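Long-range contact in outer membrane protein SusF (Bacteroides thetaiotaomicron, PDB 4FE9), which binds starch at the cell surface through carbohydrate-binding modules before the glycan is carried into the periplasm for degradation: residues I233-K242 and R251-A259. Sequence-based numbering, arbitrary orientation.
Sequences INTALDGKIK and RFTVKDNSA. With EDO (1,2-ethanediol), chain E.
The C-terminal beta hairpin of the first carbohydrate-binding module, built from strands 241-246 and 251-256, includes the antiparallel hydrogen-bonded pair Lys-242 and Lys-255, next to the non-hydrogen-bonded pair Ile-241 and Asp-256. It is a worked example of one segment meeting a strand in two ways in an Ig-like module: the chain turns a corner at Lys-240, so that 233-237 packs over the inner side of strand 251-256 while 241-242 pairs with it edge to edge. In the hydrogen-bonded pair, Lys-242 N meets Lys-255 O at 2.9 Å, and Lys-255 N returns the bond to Lys-242 O. Just past the end of the strand, Asn-257 N reaches Lys-240 O at 2.8 Å from above the carbonyl plane, 47° out of it.

Ile-233 against Phe-252 is purely apolar. The two approach from opposite directions, Ile-233 CD1 lying 3.7 Å from the Phe-252 ring centroid in a CH-pi contact while Ile-233 CG2 meets Phe-252 CE2 at 3.5 Å. On the same inner face, Val-254 points CG1, anti to its own backbone N (chi1 -177°), at Ile-241 CD1 and at Thr-235, a mixed contact in which Thr-235 O is nearest. Phe-192, a glucose-binding residue, packs beside it, so these side chains probably lie behind the starch site. Water 1 ties Thr-235 O to Val-254 O.

Asn-257 lays CB against the carbonyl carbon of Ile-241, and its amide extends alongside Lys-242 CB; ND2 is held by Glu-183 and a water that also serves Ile-241 O. As the strand ends, Asp-256 OD1 closes an Asx turn, gripped twice: by Ser-258 N, and by Ser-258 OG at 2.7 Å on the syn lone pair.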
loop_
_atom_site.group_PDB
_atom_site.type_symbol
_atom_site.label_atom_id
_atom_site.label_comp_id
_atom_site.label_asym_id
_atom_site.label_seq_id
_atom_site.Cartn_x
_atom_site.Cartn_y
_atom_site.Cartn_z
ATOM N N ILE A 233 -1.732 21.470 -7.214
ATOM C CA ILE A 233 -2.354 20.433 -6.449
ATOM C C ILE A 233 -2.553 20.938 -5.028
ATOM O O ILE A 233 -1.655 21.606 -4.448
ATOM C CB ILE A 233 -1.488 19.179 -6.417
ATOM C CG1 ILE A 233 -1.184 18.666 -7.857
ATOM C CG2 ILE A 233 -2.121 18.113 -5.529
ATOM C CD1 ILE A 233 -0.024 17.683 -7.937
ATOM N N ASN A 234 -3.691 20.597 -4.427
ATOM C CA ASN A 234 -3.881 20.907 -3.022
ATOM C C ASN A 234 -3.638 19.694 -2.111
ATOM O O ASN A 234 -4.086 18.602 -2.399
ATOM C CB ASN A 234 -5.278 21.517 -2.772
ATOM C CG ASN A 234 -5.404 22.089 -1.390
ATOM O OD1 ASN A 234 -5.648 21.351 -0.459
ATOM N ND2 ASN A 234 -4.878 23.284 -1.218
ATOM N N THR A 235 -2.936 19.890 -0.996
ATOM C CA THR A 235 -2.657 18.753 -0.101
ATOM C C THR A 235 -3.917 18.143 0.488
ATOM O O THR A 235 -3.915 16.978 0.848
ATOM C CB THR A 235 -1.683 19.106 1.045
ATOM O OG1 THR A 235 -2.220 20.197 1.817
ATOM C CG2 THR A 235 -0.403 19.517 0.484
ATOM N N ALA A 236 -4.980 18.944 0.622
ATOM C CA ALA A 236 -6.227 18.485 1.287
ATOM C C ALA A 236 -6.054 18.146 2.780
ATOM O O ALA A 236 -6.984 18.332 3.578
ATOM C CB ALA A 236 -6.874 17.304 0.537
ATOM N N LEU A 237 -4.825 17.870 3.180
ATOM C CA LEU A 237 -4.521 17.586 4.563
ATOM C C LEU A 237 -3.541 18.596 5.089
ATOM O O LEU A 237 -2.887 19.297 4.323
ATOM C CB LEU A 237 -3.911 16.185 4.688
ATOM C CG LEU A 237 -4.716 15.059 4.038
ATOM C CD1 LEU A 237 -3.796 13.888 3.690
ATOM C CD2 LEU A 237 -5.886 14.613 4.958
ATOM N N ASP A 238 -3.303 18.547 6.390
ATOM C CA ASP A 238 -2.182 19.217 6.952
ATOM C C ASP A 238 -1.601 18.376 8.064
ATOM O O ASP A 238 -1.936 17.184 8.188
ATOM C CB ASP A 238 -2.576 20.626 7.441
ATOM C CG ASP A 238 -3.652 20.598 8.545
ATOM O OD1 ASP A 238 -3.811 19.548 9.214
ATOM O OD2 ASP A 238 -4.280 21.649 8.786
ATOM N N GLY A 239 -0.635 18.924 8.787
ATOM C CA GLY A 239 0.181 18.092 9.647
ATOM C C GLY A 239 1.233 17.341 8.834
ATOM O O GLY A 239 1.760 17.869 7.822
ATOM N N LYS A 240 1.588 16.152 9.287
ATOM C CA LYS A 240 2.599 15.368 8.592
ATOM C C LYS A 240 1.981 14.722 7.369
ATOM O O LYS A 240 0.974 14.035 7.470
ATOM C CB LYS A 240 3.161 14.288 9.495
ATOM C CG LYS A 240 4.054 14.810 10.609
ATOM C CD LYS A 240 4.151 13.771 11.691
ATOM C CE LYS A 240 4.713 14.360 12.951
ATOM N NZ LYS A 240 6.184 14.443 12.832
ATOM N N ILE A 241 2.555 15.005 6.212
ATOM C CA ILE A 241 2.057 14.466 4.957
ATOM C C ILE A 241 3.186 13.886 4.159
ATOM O O ILE A 241 4.356 14.102 4.474
ATOM C CB ILE A 241 1.339 15.544 4.110
ATOM C CG1 ILE A 241 2.289 16.687 3.729
ATOM C CG2 ILE A 241 0.132 16.071 4.832
ATOM C CD1 ILE A 241 1.714 17.553 2.629
ATOM N N LYS A 242 2.836 13.030 3.204
ATOM C CA LYS A 242 3.799 12.507 2.259
ATOM C C LYS A 242 3.260 12.673 0.838
ATOM O O LYS A 242 2.130 12.287 0.555
ATOM C CB LYS A 242 4.038 11.028 2.543
ATOM C CG LYS A 242 4.895 10.348 1.495
ATOM C CD LYS A 242 4.893 8.851 1.696
ATOM C CE LYS A 242 6.263 8.360 2.100
ATOM N NZ LYS A 242 6.204 6.876 2.435
ATOM N N ARG A 251 1.242 10.013 -11.926
ATOM C CA ARG A 251 0.179 10.110 -10.956
ATOM C C ARG A 251 0.826 10.635 -9.685
ATOM O O ARG A 251 2.026 10.420 -9.476
ATOM C CB ARG A 251 -0.400 8.721 -10.671
ATOM C CG ARG A 251 -1.640 8.378 -11.558
ATOM C CD ARG A 251 -2.657 7.469 -10.802
ATOM N NE ARG A 251 -3.997 7.670 -11.325
ATOM C CZ ARG A 251 -5.023 8.110 -10.618
ATOM N NH1 ARG A 251 -4.936 8.199 -9.303
ATOM N NH2 ARG A 251 -6.195 8.272 -11.206
ATOM N N PHE A 252 0.009 11.228 -8.799
ATOM C CA PHE A 252 0.490 11.710 -7.516
ATOM C C PHE A 252 -0.488 11.281 -6.448
ATOM O O PHE A 252 -1.680 11.069 -6.735
ATOM C CB PHE A 252 0.612 13.218 -7.548
ATOM C CG PHE A 252 -0.716 13.938 -7.488
ATOM C CD1 PHE A 252 -1.336 14.380 -8.658
ATOM C CD2 PHE A 252 -1.365 14.127 -6.263
ATOM C CE1 PHE A 252 -2.586 15.022 -8.611
ATOM C CE2 PHE A 252 -2.611 14.739 -6.195
ATOM C CZ PHE A 252 -3.227 15.203 -7.364
ATOM N N THR A 253 0.012 11.033 -5.242
ATOM C CA THR A 253 -0.845 11.020 -4.060
ATOM C C THR A 253 -0.287 11.971 -3.000
ATOM O O THR A 253 0.912 12.268 -2.985
ATOM C CB THR A 253 -0.919 9.648 -3.441
ATOM O OG1 THR A 253 0.406 9.209 -3.161
ATOM C CG2 THR A 253 -1.642 8.638 -4.402
ATOM N N VAL A 254 -1.173 12.455 -2.140
ATOM C CA VAL A 254 -0.795 13.110 -0.916
ATOM C C VAL A 254 -1.481 12.383 0.217
ATOM O O VAL A 254 -2.709 12.318 0.246
ATOM C CB VAL A 254 -1.264 14.550 -0.915
ATOM C CG1 VAL A 254 -0.788 15.252 0.365
ATOM C CG2 VAL A 254 -0.708 15.298 -2.184
ATOM N N LYS A 255 -0.692 11.843 1.153
ATOM C CA LYS A 255 -1.207 10.949 2.168
ATOM C C LYS A 255 -0.824 11.418 3.572
ATOM O O LYS A 255 0.149 12.129 3.742
ATOM C CB LYS A 255 -0.705 9.521 1.920
ATOM C CG LYS A 255 -1.413 8.873 0.691
ATOM C CD LYS A 255 -0.665 7.658 0.104
ATOM C CE LYS A 255 -0.173 6.736 1.175
ATOM N NZ LYS A 255 -0.270 5.304 0.717
ATOM N N ASP A 256 -1.720 11.161 4.527
ATOM C CA ASP A 256 -1.458 11.381 5.957
ATOM C C ASP A 256 -0.211 10.574 6.368
ATOM O O ASP A 256 -0.075 9.394 6.012
ATOM C CB ASP A 256 -2.719 10.945 6.732
ATOM C CG ASP A 256 -2.575 11.054 8.247
ATOM O OD1 ASP A 256 -1.513 11.492 8.752
ATOM O OD2 ASP A 256 -3.523 10.616 8.936
ATOM N N ASN A 257 0.777 11.254 6.947
ATOM C CA ASN A 257 2.039 10.590 7.261
ATOM C C ASN A 257 2.316 10.572 8.762
ATOM O O ASN A 257 3.473 10.446 9.189
ATOM C CB ASN A 257 3.197 11.251 6.501
ATOM C CG ASN A 257 4.394 10.315 6.324
ATOM O OD1 ASN A 257 4.227 9.098 6.158
ATOM N ND2 ASN A 257 5.616 10.873 6.419
ATOM N N SER A 258 1.268 10.783 9.563
ATOM C CA SER A 258 1.411 10.691 11.005
ATOM C C SER A 258 1.251 9.235 11.386
ATOM O O SER A 258 0.813 8.430 10.573
ATOM C CB SER A 258 0.347 11.537 11.722
ATOM O OG SER A 258 -0.938 11.088 11.371
ATOM N N ALA A 259 1.703 8.883 12.585
ATOM C CA ALA A 259 1.712 7.487 13.023
ATOM C C ALA A 259 1.584 7.458 14.541
ATOM O O ALA A 259 2.156 8.287 15.209
ATOM C CB ALA A 259 3.008 6.819 12.597
HETATM C C1 EDO E . 1.293 7.968 -7.313
HETATM O O1 EDO E . 0.604 6.754 -7.589
HETATM C C2 EDO E . 2.408 7.705 -6.321
HETATM O O2 EDO E . 1.865 7.050 -5.176
HETATM O O HOH W 1 -4.872 14.385 0.356
HETATM O O HOH W 2 5.776 13.787 7.105
HETATM O O HOH W 3 1.895 9.792 -0.850
HETATM O O HOH W 4 6.255 7.189 5.676
#